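Side-chain contacts in heterokaryon incompatibility protein s (Podospora anserina, PDB 2WVQ), which forms a prion and, on meeting het-S from incompatible cells, triggers a lethal reaction that prevents viable heterokaryons from forming after vegetative cell fusion: residues Leu56-Glu61 and His185-Ile190; Asp68-Ser73 and Lys79-Ala84; Lys103-Glu106 and Gln112-Val115. The protein carries 2 engineered substitutions. All blocks are in the same frame, centred on the assembly; numbering follows the deposited sequence. Where two conformers were deposited one is given.

Contact 1. Residues Leu56-Glu61 and His185-Ile190; sequences LSRWGE and HKLAEI
R58 reaches from helix 42-62 across L187 to A188 on helix 181-191; its aliphatic stem packs on the first and its head on the second. CB is directed at the partner helix, but contact begins one atom further out. With CG anti to the backbone N (chi1 -162°), that methylene comes to rest 3.7 Å from L187 CB. The next atom, CD, keeps to the same neighbour, 3.8 Å from L187 CB; the arginine and the leucine run past one another, pointing opposite ways. A bend at chi3 (-53°) then turns the head toward A188. There NE approaches A188 CB to 3.8 Å, and CZ lies 4.0 Å from the same methyl, which sits over one face of the guanidinium, offset toward its rim. At the charged tip, NH2 forms salt bridges with E191, the next residue after 185-190, and with D212, which precedes helix 213-224. These two carboxylates probably fix the rotation of the guanidinium and offset the cost of burying its charge. At the more exposed margin, L187 CD2 meets the methylene CG of E61 at 4.1 Å, the two side chains crossing at about a right angle. The axes of the two short helical segments approach to 10.3 Å, their directions 121° apart, and without a polar bond between them. R140 of helix 124-140 packs against R58, E61 and L187, while A214 of helix 213-224 touches R58 and A188; the pair thus helps join four helices of the globular HeLo domain.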
ATOM      1  N   LEU A  56     -14.624   5.490   9.091  1.00 28.11           N
ATOM      2  CA  LEU A  56     -15.069   4.743   7.916  1.00 28.20           C
ATOM      3  C   LEU A  56     -16.556   4.355   8.102  1.00 28.00           C
ATOM      4  O   LEU A  56     -17.412   4.588   7.212  1.00 26.14           O
ATOM      5  CB  LEU A  56     -14.194   3.481   7.689  1.00 28.55           C
ATOM      6  CG  LEU A  56     -14.541   2.492   6.543  1.00 28.76           C
ATOM      7  CD1 LEU A  56     -14.479   3.113   5.184  1.00 23.23           C
ATOM      8  CD2 LEU A  56     -13.698   1.175   6.544  1.00 27.99           C
ATOM      9  N   SER A  57     -16.881   3.795   9.252  1.00 28.03           N
ATOM     10  CA  SER A  57     -18.285   3.482   9.460  1.00 28.21           C
ATOM     11  C   SER A  57     -19.223   4.722   9.502  1.00 26.92           C
ATOM     12  O   SER A  57     -20.348   4.610   9.040  1.00 26.20           O
ATOM     13  CB  SER A  57     -18.501   2.524  10.616  1.00 29.13           C
ATOM     14  OG  SER A  57     -18.685   3.189  11.823  1.00 31.67           O
ATOM     15  N   ARG A  58     -18.764   5.858  10.041  1.00 25.52           N
ATOM     16  CA  ARG A  58     -19.510   7.100  10.000  1.00 25.41           C
ATOM     17  C   ARG A  58     -19.923   7.460   8.593  1.00 25.29           C
ATOM     18  O   ARG A  58     -21.049   7.902   8.397  1.00 24.08           O
ATOM     19  CB  ARG A  58     -18.811   8.281  10.678  1.00 24.56           C
ATOM     20  CG  ARG A  58     -19.762   9.507  11.041  1.00 25.46           C
ATOM     21  CD  ARG A  58     -18.952  10.676  11.595  1.00 26.01           C
ATOM     22  NE  ARG A  58     -18.113  10.209  12.708  1.00 28.04           N
ATOM     23  CZ  ARG A  58     -16.781  10.307  12.811  1.00 28.96           C
ATOM     24  NH1 ARG A  58     -16.060  10.900  11.879  1.00 27.76           N
ATOM     25  NH2 ARG A  58     -16.172   9.820  13.891  1.00 29.10           N
ATOM     26  N   TRP A  59     -19.011   7.275   7.631  1.00 25.70           N
ATOM     27  CA  TRP A  59     -19.293   7.504   6.236  1.00 25.37           C
ATOM     28  C   TRP A  59     -20.438   6.660   5.700  1.00 26.00           C
ATOM     29  O   TRP A  59     -21.307   7.184   4.976  1.00 25.16           O
ATOM     30  CB  TRP A  59     -18.055   7.302   5.347  1.00 25.26           C
ATOM     31  CG  TRP A  59     -18.388   7.533   3.910  1.00 24.74           C
ATOM     32  CD1 TRP A  59     -18.404   8.724   3.265  1.00 24.21           C
ATOM     33  CD2 TRP A  59     -18.768   6.545   2.949  1.00 24.06           C
ATOM     34  NE1 TRP A  59     -18.789   8.549   1.959  1.00 22.44           N
ATOM     35  CE2 TRP A  59     -19.014   7.218   1.741  1.00 22.80           C
ATOM     36  CE3 TRP A  59     -18.925   5.149   2.998  1.00 23.71           C
ATOM     37  CZ2 TRP A  59     -19.386   6.553   0.568  1.00 24.02           C
ATOM     38  CZ3 TRP A  59     -19.287   4.482   1.827  1.00 25.31           C
ATOM     39  CH2 TRP A  59     -19.529   5.188   0.631  1.00 25.85           C
ATOM     40  N   GLY A  60     -20.423   5.364   5.995  1.00 25.30           N
ATOM     41  CA  GLY A  60     -21.506   4.495   5.540  1.00 25.62           C
ATOM     42  C   GLY A  60     -22.842   4.930   6.105  1.00 26.20           C
ATOM     43  O   GLY A  60     -23.877   4.855   5.411  1.00 25.60           O
ATOM     44  N   GLU A  61     -22.833   5.407   7.354  1.00 26.20           N
ATOM     45  CA  GLU A  61     -24.065   5.912   7.984  1.00 26.41           C
ATOM     46  C   GLU A  61     -24.547   7.210   7.343  1.00 26.00           C
ATOM     47  O   GLU A  61     -25.773   7.401   7.157  1.00 25.06           O
ATOM     48  CB  GLU A  61     -23.839   6.131   9.499  1.00 26.64           C
ATOM     49  CG  GLU A  61     -25.071   6.556  10.316  1.00 32.18           C
ATOM     50  CD  GLU A  61     -26.090   5.441  10.520  1.00 39.47           C
ATOM     51  OE1 GLU A  61     -25.860   4.305  10.063  1.00 41.91           O
ATOM     52  OE2 GLU A  61     -27.135   5.696  11.158  1.00 43.11           O
ATOM     53  N   HIS A 185     -20.540  15.764  10.823  1.00 39.91           N
ATOM     54  CA  HIS A 185     -20.357  16.514  12.063  1.00 40.13           C
ATOM     55  C   HIS A 185     -21.387  16.139  13.130  1.00 39.47           C
ATOM     56  O   HIS A 185     -20.998  15.841  14.260  1.00 38.98           O
ATOM     57  CB  HIS A 185     -20.318  18.018  11.800  1.00 41.41           C
ATOM     58  CG  HIS A 185     -19.025  18.487  11.200  1.00 43.45           C
ATOM     59  ND1 HIS A 185     -17.792  18.057  11.650  1.00 45.38           N
ATOM     60  CD2 HIS A 185     -18.773  19.367  10.200  1.00 45.21           C
ATOM     61  CE1 HIS A 185     -16.839  18.636  10.942  1.00 45.76           C
ATOM     62  NE2 HIS A 185     -17.408  19.432  10.053  1.00 46.60           N
ATOM     63  N   LYS A 186     -22.680  16.135  12.771  1.00 38.73           N
ATOM     64  CA  LYS A 186     -23.767  15.726  13.708  1.00 37.85           C
ATOM     65  C   LYS A 186     -23.558  14.315  14.277  1.00 36.78           C
ATOM     66  O   LYS A 186     -23.729  14.061  15.469  1.00 35.28           O
ATOM     67  CB  LYS A 186     -25.163  15.856  13.065  1.00 37.73           C
ATOM     68  CG  LYS A 186     -25.744  17.260  13.192  1.00 38.11           C
ATOM     69  CD  LYS A 186     -27.238  17.341  12.798  1.00 39.76           C
ATOM     70  CE  LYS A 186     -28.162  17.580  14.025  1.00 41.85           C
ATOM     71  NZ  LYS A 186     -27.894  16.586  15.145  1.00 41.52           N
ATOM     72  N   LEU A 187     -23.171  13.407  13.397  1.00 35.73           N
ATOM     73  CA  LEU A 187     -22.944  12.031  13.745  1.00 35.28           C
ATOM     74  C   LEU A 187     -21.822  11.855  14.774  1.00 35.44           C
ATOM     75  O   LEU A 187     -21.983  11.089  15.724  1.00 34.58           O
ATOM     76  CB  LEU A 187     -22.655  11.263  12.464  1.00 34.95           C
ATOM     77  CG  LEU A 187     -23.684  10.297  11.854  1.00 33.95           C
ATOM     78  CD1 LEU A 187     -25.116  10.252  12.438  1.00 30.16           C
ATOM     79  CD2 LEU A 187     -23.674  10.449  10.378  1.00 34.48           C
ATOM     80  N   ALA A 188     -20.719  12.590  14.591  1.00 36.59           N
ATOM     81  CA  ALA A 188     -19.571  12.596  15.508  1.00 37.74           C
ATOM     82  C   ALA A 188     -19.965  13.242  16.840  1.00 39.84           C
ATOM     83  O   ALA A 188     -19.406  12.915  17.884  1.00 40.94           O
ATOM     84  CB  ALA A 188     -18.411  13.344  14.885  1.00 36.81           C
ATOM     85  N   GLU A 189     -20.938  14.163  16.804  1.00 40.65           N
ATOM     86  CA  GLU A 189     -21.431  14.818  18.024  1.00 41.39           C
ATOM     87  C   GLU A 189     -22.233  13.803  18.847  1.00 41.36           C
ATOM     88  O   GLU A 189     -22.041  13.689  20.062  1.00 41.00           O
ATOM     89  CB  GLU A 189     -22.277  16.042  17.688  1.00 40.84           C
ATOM     90  CG  GLU A 189     -21.459  17.272  17.267  1.00 42.89           C
ATOM     91  CD  GLU A 189     -22.326  18.458  16.830  1.00 43.10           C
ATOM     92  OE1 GLU A 189     -23.585  18.396  16.936  1.00 44.78           O
ATOM     93  OE2 GLU A 189     -21.737  19.479  16.383  1.00 47.13           O
ATOM     94  N   ILE A 190     -23.099  13.053  18.160  1.00 41.41           N
ATOM     95  CA  ILE A 190     -23.862  11.952  18.760  1.00 41.45           C
ATOM     96  C   ILE A 190     -22.959  10.816  19.324  1.00 41.73           C
ATOM     97  O   ILE A 190     -23.269  10.231  20.368  1.00 41.11           O
ATOM     98  CB  ILE A 190     -24.903  11.386  17.742  1.00 41.76           C
ATOM     99  CG1 ILE A 190     -25.950  12.451  17.388  1.00 40.77           C
ATOM    100  CG2 ILE A 190     -25.542  10.089  18.269  1.00 42.49           C
ATOM    101  CD1 ILE A 190     -26.784  12.136  16.142  1.00 41.42           C
TER

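Contact 2. Residues Asp68-Ser73 and Lys79-Ala84; sequences DPRFHS and KSVQLA
V81, on the first turn of helix 79-108, pushes its two methyls against R70 and F71 of the preceding loop, and everything that crosses between the segments is van der Waals contact. CG2 lies 3.8 Å from R70 CD and sits over one face of the guanidinium. The other methyl, CG1, which chi1 of 180° sets anti to the backbone N, packs 3.6 Å from R70 O. It also comes obliquely to the F71 ring, 4.0 Å from F71 CD2, but this holds for one of two modelled conformers of F71 and is therefore less certain. A cluster of polar bonds within 68-73 shapes the surface that V81 meets. D68 OD1 accepts from both R70 NH1, at 3.0 Å, and R70 NE, at 3.2 Å. Both donors come from the same face of the carboxylate, and the acceptor stays close to the guanidinium plane, a side-on salt bridge that should restrain the rotation of the arginine head under the V81 methyl. D68 OD2 takes the backbone N of R70 at 3.1 Å, from above the carboxylate plane, closing an Asx turn that leads into the 3-10 segment 69-71. D68 O is gripped from opposite faces by F71 N and by H72 ND1, the latter 3.2 Å away. Helix 18-28 packs against this loop-to-helix junction: its V18 touches F71, V81 and A84, and its A19 shares a backbone hydrogen bond with F71. V63 and I65, in the loop after helix 42-62, also touch the F71 side chain.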
ATOM      1  N   ASP A  68     -29.748   2.805   0.625  1.00 30.72           N
ATOM      2  CA  ASP A  68     -29.708   3.429  -0.686  1.00 30.76           C
ATOM      3  C   ASP A  68     -29.328   2.398  -1.783  1.00 30.43           C
ATOM      4  O   ASP A  68     -28.221   1.854  -1.773  1.00 29.49           O
ATOM      5  CB  ASP A  68     -28.750   4.636  -0.645  1.00 31.25           C
ATOM      6  CG  ASP A  68     -28.701   5.427  -1.959  1.00 32.95           C
ATOM      7  OD1 ASP A  68     -28.125   6.532  -1.966  1.00 37.13           O
ATOM      8  OD2 ASP A  68     -29.192   4.961  -2.990  1.00 33.21           O
ATOM      9  N   PRO A  69     -30.269   2.123  -2.725  1.00 29.88           N
ATOM     10  CA  PRO A  69     -30.061   1.101  -3.743  1.00 28.92           C
ATOM     11  C   PRO A  69     -28.891   1.344  -4.695  1.00 28.42           C
ATOM     12  O   PRO A  69     -28.383   0.375  -5.236  1.00 27.39           O
ATOM     13  CB  PRO A  69     -31.393   1.048  -4.490  1.00 29.65           C
ATOM     14  CG  PRO A  69     -32.069   2.371  -4.194  1.00 30.38           C
ATOM     15  CD  PRO A  69     -31.615   2.727  -2.812  1.00 30.54           C
ATOM     16  N   ARG A  70     -28.478   2.601  -4.908  1.00 28.08           N
ATOM     17  CA  ARG A  70     -27.272   2.896  -5.699  1.00 29.47           C
ATOM     18  C   ARG A  70     -26.095   2.004  -5.259  1.00 28.48           C
ATOM     19  O   ARG A  70     -25.322   1.564  -6.093  1.00 28.96           O
ATOM     20  CB  ARG A  70     -26.831   4.368  -5.561  1.00 29.51           C
ATOM     21  CG  ARG A  70     -27.457   5.343  -6.539  1.00 30.03           C
ATOM     22  CD  ARG A  70     -26.977   6.764  -6.281  1.00 30.53           C
ATOM     23  NE  ARG A  70     -26.862   7.108  -4.861  1.00 33.69           N
ATOM     24  CZ  ARG A  70     -26.271   8.218  -4.421  1.00 35.65           C
ATOM     25  NH1 ARG A  70     -26.190   8.476  -3.125  1.00 36.29           N
ATOM     26  NH2 ARG A  70     -25.742   9.072  -5.286  1.00 37.54           N
ATOM     27  N   PHE A  71     -25.998   1.735  -3.957  0.60 28.24           N
ATOM     28  CA  PHE A  71     -24.870   0.966  -3.377  0.60 28.04           C
ATOM     29  C   PHE A  71     -25.060  -0.530  -3.476  0.60 28.57           C
ATOM     30  O   PHE A  71     -24.154  -1.279  -3.148  0.60 26.91           O
ATOM     31  CB  PHE A  71     -24.637   1.335  -1.912  0.60 27.04           C
ATOM     32  CG  PHE A  71     -24.394   2.777  -1.703  0.60 26.41           C
ATOM     33  CD1 PHE A  71     -25.230   3.516  -0.878  0.60 23.16           C
ATOM     34  CD2 PHE A  71     -23.333   3.413  -2.351  0.60 26.93           C
ATOM     35  CE1 PHE A  71     -25.032   4.866  -0.694  0.60 23.14           C
ATOM     36  CE2 PHE A  71     -23.112   4.761  -2.176  0.60 27.31           C
ATOM     37  CZ  PHE A  71     -23.977   5.500  -1.345  0.60 27.22           C
ATOM     38  N   HIS A  72     -26.225  -0.962  -3.971  1.00 30.07           N
ATOM     39  CA  HIS A  72     -26.547  -2.397  -4.033  1.00 32.10           C
ATOM     40  C   HIS A  72     -26.490  -3.041  -5.417  1.00 34.50           C
ATOM     41  O   HIS A  72     -26.844  -4.214  -5.575  1.00 35.48           O
ATOM     42  CB  HIS A  72     -27.865  -2.696  -3.296  1.00 32.44           C
ATOM     43  CG  HIS A  72     -27.744  -2.520  -1.815  1.00 32.06           C
ATOM     44  ND1 HIS A  72     -27.621  -1.278  -1.228  1.00 31.28           N
ATOM     45  CD2 HIS A  72     -27.644  -3.425  -0.815  1.00 31.13           C
ATOM     46  CE1 HIS A  72     -27.472  -1.421   0.073  1.00 30.64           C
ATOM     47  NE2 HIS A  72     -27.483  -2.714   0.354  1.00 32.97           N
ATOM     48  N   SER A  73     -26.022  -2.280  -6.400  1.00 36.38           N
ATOM     49  CA  SER A  73     -25.862  -2.768  -7.768  1.00 38.50           C
ATOM     50  C   SER A  73     -24.413  -3.125  -8.065  1.00 39.74           C
ATOM     51  O   SER A  73     -23.490  -2.474  -7.578  1.00 39.69           O
ATOM     52  CB  SER A  73     -26.329  -1.716  -8.768  1.00 38.58           C
ATOM     53  OG  SER A  73     -25.733  -0.472  -8.469  1.00 41.38           O
ATOM     54  N   LYS A  79     -20.996   8.534 -11.157  1.00 36.71           N
ATOM     55  CA  LYS A  79     -19.565   8.775 -10.985  1.00 35.51           C
ATOM     56  C   LYS A  79     -19.177   8.583  -9.520  1.00 34.29           C
ATOM     57  O   LYS A  79     -18.242   7.840  -9.231  1.00 33.85           O
ATOM     58  CB  LYS A  79     -19.144  10.168 -11.489  1.00 35.98           C
ATOM     59  CG  LYS A  79     -18.940  10.294 -13.024  1.00 37.00           C
ATOM     60  CD  LYS A  79     -17.691  11.120 -13.347  1.00 36.82           C
ATOM     61  CE  LYS A  79     -17.540  11.400 -14.839  1.00 37.86           C
ATOM     62  NZ  LYS A  79     -17.136  10.206 -15.665  1.00 38.72           N
ATOM     63  N   SER A  80     -19.919   9.209  -8.600  1.00 32.32           N
ATOM     64  CA  SER A  80     -19.600   9.155  -7.181  1.00 31.18           C
ATOM     65  C   SER A  80     -19.632   7.733  -6.596  1.00 30.45           C
ATOM     66  O   SER A  80     -18.824   7.389  -5.732  1.00 29.71           O
ATOM     67  CB  SER A  80     -20.462  10.132  -6.375  1.00 31.50           C
ATOM     68  OG  SER A  80     -20.214  11.477  -6.799  1.00 33.61           O
ATOM     69  N   VAL A  81     -20.535   6.907  -7.102  1.00 29.18           N
ATOM     70  CA  VAL A  81     -20.722   5.548  -6.591  1.00 28.35           C
ATOM     71  C   VAL A  81     -19.641   4.627  -7.200  1.00 27.47           C
ATOM     72  O   VAL A  81     -19.147   3.743  -6.510  1.00 25.40           O
ATOM     73  CB  VAL A  81     -22.203   5.009  -6.803  1.00 28.17           C
ATOM     74  CG1 VAL A  81     -22.390   3.577  -6.266  1.00 28.10           C
ATOM     75  CG2 VAL A  81     -23.228   5.929  -6.119  1.00 28.27           C
ATOM     76  N   GLN A  82     -19.298   4.842  -8.472  1.00 27.06           N
ATOM     77  CA  GLN A  82     -18.122   4.185  -9.124  1.00 28.11           C
ATOM     78  C   GLN A  82     -16.824   4.494  -8.382  1.00 27.49           C
ATOM     79  O   GLN A  82     -15.945   3.630  -8.254  1.00 27.97           O
ATOM     80  CB  GLN A  82     -17.986   4.620 -10.593  1.00 28.09           C
ATOM     81  CG  GLN A  82     -19.130   4.184 -11.508  1.00 28.15           C
ATOM     82  CD  GLN A  82     -18.945   4.602 -12.961  1.00 30.57           C
ATOM     83  OE1 GLN A  82     -19.582   4.047 -13.849  1.00 36.41           O
ATOM     84  NE2 GLN A  82     -18.074   5.578 -13.215  1.00 34.45           N
ATOM     85  N   LEU A  83     -16.708   5.736  -7.913  1.00 26.89           N
ATOM     86  CA  LEU A  83     -15.574   6.208  -7.143  1.00 27.10           C
ATOM     87  C   LEU A  83     -15.492   5.533  -5.790  1.00 27.37           C
ATOM     88  O   LEU A  83     -14.397   5.056  -5.413  1.00 25.50           O
ATOM     89  CB  LEU A  83     -15.605   7.737  -7.008  1.00 27.06           C
ATOM     90  CG  LEU A  83     -15.029   8.706  -8.035  1.00 28.59           C
ATOM     91  CD1 LEU A  83     -15.539   8.521  -9.446  1.00 34.69           C
ATOM     92  CD2 LEU A  83     -15.276  10.147  -7.627  1.00 27.76           C
ATOM     93  N   ALA A  84     -16.640   5.440  -5.074  1.00 25.62           N
ATOM     94  CA  ALA A  84     -16.698   4.728  -3.796  1.00 26.00           C
ATOM     95  C   ALA A  84     -16.367   3.236  -3.909  1.00 26.23           C
ATOM     96  O   ALA A  84     -15.743   2.684  -3.024  1.00 24.75           O
ATOM     97  CB  ALA A  84     -18.067   4.902  -3.091  1.00 25.90           C
TER

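Contact 3. Residues Lys103-Glu106 and Gln112-Val115; sequences KRYE and QDLV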
ATOM      1  N   LYS A 103       2.239 -12.338   7.657  1.00 29.41           N
ATOM      2  CA  LYS A 103       2.502 -13.757   7.459  1.00 30.29           C
ATOM      3  C   LYS A 103       3.972 -14.054   7.223  1.00 30.22           C
ATOM      4  O   LYS A 103       4.477 -15.093   7.662  1.00 30.36           O
ATOM      5  CB  LYS A 103       1.613 -14.332   6.355  1.00 30.34           C
ATOM      6  CG  LYS A 103       0.343 -15.026   6.931  1.00 31.85           C
ATOM      7  CD  LYS A 103      -0.816 -15.315   5.944  1.00 33.57           C
ATOM      8  CE  LYS A 103      -0.371 -15.943   4.604  1.00 36.47           C
ATOM      9  NZ  LYS A 103       0.137 -14.866   3.681  1.00 36.79           N
ATOM     10  N   ARG A 104       4.652 -13.124   6.548  1.00 30.17           N
ATOM     11  CA  ARG A 104       6.074 -13.236   6.272  1.00 29.88           C
ATOM     12  C   ARG A 104       6.906 -13.106   7.534  1.00 30.76           C
ATOM     13  O   ARG A 104       7.952 -13.780   7.679  1.00 30.11           O
ATOM     14  CB  ARG A 104       6.508 -12.212   5.223  1.00 29.82           C
ATOM     15  CG  ARG A 104       6.131 -12.614   3.821  1.00 27.79           C
ATOM     16  CD  ARG A 104       6.938 -11.863   2.789  1.00 30.74           C
ATOM     17  NE  ARG A 104       6.965 -10.399   2.951  1.00 28.06           N
ATOM     18  CZ  ARG A 104       6.042  -9.550   2.519  1.00 28.47           C
ATOM     19  NH1 ARG A 104       4.939  -9.973   1.900  1.00 29.05           N
ATOM     20  NH2 ARG A 104       6.236  -8.250   2.699  1.00 28.61           N
ATOM     21  N   TYR A 105       6.426 -12.270   8.454  1.00 30.85           N
ATOM     22  CA  TYR A 105       7.019 -12.147   9.785  1.00 31.65           C
ATOM     23  C   TYR A 105       6.832 -13.416  10.638  1.00 32.52           C
ATOM     24  O   TYR A 105       7.817 -13.904  11.256  1.00 32.10           O
ATOM     25  CB  TYR A 105       6.459 -10.927  10.508  1.00 31.88           C
ATOM     26  CG  TYR A 105       7.160 -10.627  11.801  1.00 33.16           C
ATOM     27  CD1 TYR A 105       8.270  -9.789  11.837  1.00 33.10           C
ATOM     28  CD2 TYR A 105       6.718 -11.191  13.000  1.00 34.05           C
ATOM     29  CE1 TYR A 105       8.921  -9.519  13.052  1.00 35.33           C
ATOM     30  CE2 TYR A 105       7.344 -10.922  14.201  1.00 34.13           C
ATOM     31  CZ  TYR A 105       8.444 -10.093  14.223  1.00 34.23           C
ATOM     32  OH  TYR A 105       9.054  -9.850  15.429  1.00 34.49           O
ATOM     33  N   GLU A 106       5.586 -13.915  10.686  1.00 32.56           N
ATOM     34  CA  GLU A 106       5.216 -15.144  11.386  1.00 35.02           C
ATOM     35  C   GLU A 106       6.049 -16.342  10.986  1.00 34.79           C
ATOM     36  O   GLU A 106       6.354 -17.153  11.816  1.00 35.23           O
ATOM     37  CB  GLU A 106       3.779 -15.540  11.090  1.00 34.65           C
ATOM     38  CG  GLU A 106       2.703 -14.897  11.923  1.00 37.39           C
ATOM     39  CD  GLU A 106       1.315 -15.204  11.350  1.00 37.87           C
ATOM     40  OE1 GLU A 106       0.490 -14.261  11.188  1.00 44.91           O
ATOM     41  OE2 GLU A 106       1.066 -16.389  11.013  1.00 41.03           O
ATOM     42  N   GLN A 112       8.640 -16.132  21.223  1.00 47.74           N
ATOM     43  CA  GLN A 112       8.723 -14.898  22.023  1.00 47.85           C
ATOM     44  C   GLN A 112       8.049 -13.740  21.288  1.00 47.00           C
ATOM     45  O   GLN A 112       7.191 -13.057  21.849  1.00 47.26           O
ATOM     46  CB  GLN A 112      10.187 -14.546  22.397  1.00 47.76           C
ATOM     47  CG  GLN A 112      11.260 -14.882  21.322  1.00 49.17           C
ATOM     48  CD  GLN A 112      12.614 -14.154  21.498  1.00 49.15           C
ATOM     49  OE1 GLN A 112      13.106 -13.968  22.615  1.00 50.85           O
ATOM     50  NE2 GLN A 112      13.222 -13.761  20.379  1.00 49.24           N
ATOM     51  N   ASP A 113       8.409 -13.581  20.018  1.00 45.88           N
ATOM     52  CA  ASP A 113       8.024 -12.428  19.202  1.00 45.41           C
ATOM     53  C   ASP A 113       6.614 -12.501  18.609  1.00 44.30           C
ATOM     54  O   ASP A 113       6.127 -11.509  18.052  1.00 44.11           O
ATOM     55  CB  ASP A 113       9.052 -12.221  18.087  1.00 45.97           C
ATOM     56  CG  ASP A 113      10.433 -11.911  18.624  1.00 46.49           C
ATOM     57  OD1 ASP A 113      11.406 -12.537  18.153  1.00 46.86           O
ATOM     58  OD2 ASP A 113      10.532 -11.055  19.530  1.00 49.05           O
ATOM     59  N   LEU A 114       5.969 -13.659  18.760  1.00 43.34           N
ATOM     60  CA  LEU A 114       4.623 -13.899  18.241  1.00 42.74           C
ATOM     61  C   LEU A 114       3.466 -13.578  19.212  1.00 41.82           C
ATOM     62  O   LEU A 114       2.293 -13.631  18.824  1.00 41.83           O
ATOM     63  CB  LEU A 114       4.521 -15.328  17.687  1.00 43.01           C
ATOM     64  CG  LEU A 114       5.408 -15.615  16.465  1.00 43.16           C
ATOM     65  CD1 LEU A 114       5.178 -17.014  15.937  1.00 43.24           C
ATOM     66  CD2 LEU A 114       5.187 -14.597  15.370  1.00 43.91           C
ATOM     67  N   VAL A 115       3.811 -13.196  20.439  1.00 40.57           N
ATOM     68  CA  VAL A 115       2.851 -12.837  21.487  1.00 39.87           C
ATOM     69  C   VAL A 115       2.192 -11.497  21.156  1.00 39.63           C
ATOM     70  O   VAL A 115       2.879 -10.536  20.785  1.00 39.08           O
ATOM     71  CB  VAL A 115       3.584 -12.725  22.866  1.00 39.63           C
ATOM     72  CG1 VAL A 115       2.692 -12.117  23.953  1.00 39.26           C
ATOM     73  CG2 VAL A 115       4.089 -14.090  23.312  1.00 39.98           C
TER
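E106, near the C-terminal end of helix 79-108, and L114, in the irregular segment that follows, bring their CA atoms to 7.0 Å as the chain turns back beside the helix. The end of L114 bridges back to the helix: its CD2 methyl settles 4.0 Å from E106 CA. The same methyl touches the aliphatic part of the glutamate, 4.3 Å from E106 CG, and the tyrosine ring, 4.4 Å from Y105 CE2, which it approaches obliquely. The CB of L114 does not itself aim at the helix; CG standing anti to the carbonyl carbon (chi1 -65°) helps bring the CD2 methyl nearer to it. Y105 makes the contact with D113. Its CG is anti to the backbone N (chi1 -172°), and the ring reaches over to D113, where the hydroxyl O lies beside a methylene: OH to D113 CB is 3.6 Å. The ring and the carboxylate are turned 67° against each other, while D113 O sits at the ring edge, 4.1 Å from Y105 CE2. This is a helix-to-loop turn on the surface of the HeLo domain, in the connection from helix 79-108 to helix 124-140. Y155, just after strand 152-154, stacks its ring on Y105 and also touches E106 and L114, tying the turn to the neighbouring loop. The carboxylate of D113 has company of its own: Q112 NE2 gives it a weak hydrogen bond, 3.1 Å to D113 OD1, and R36 forms a long, weak ion pair. D110 brings a second acidic group close to D113 OD1, which might raise the proton affinity of the pair. R104, next to Y105 on the helix, makes salt bridges with E90 and E173 of the second subunit.

Contacts 2 and 3 lie toward the two ends of one long helix, 79-108, about 39 Å apart between centres, and each packs a neighbouring loop on it; contact 1 instead joins two helices distant in sequence. Contact 2 is buried, contact 1 partly so, and contact 3 lies at the surface. Contacts 1 and 2 touch through W59 CH2 and A84 CB, 4.0 Å apart. An arginine stem packs on aliphatic groups in both, but its carboxylate partners lie outside the segments in contact 1, whereas in contact 2 a single aspartate of the same loop serves. Contact 3, across the chain's centre from contact 1, combines a leucine methyl on a helix backbone and glutamate stem with a tyrosine hydroxyl beside an aspartate.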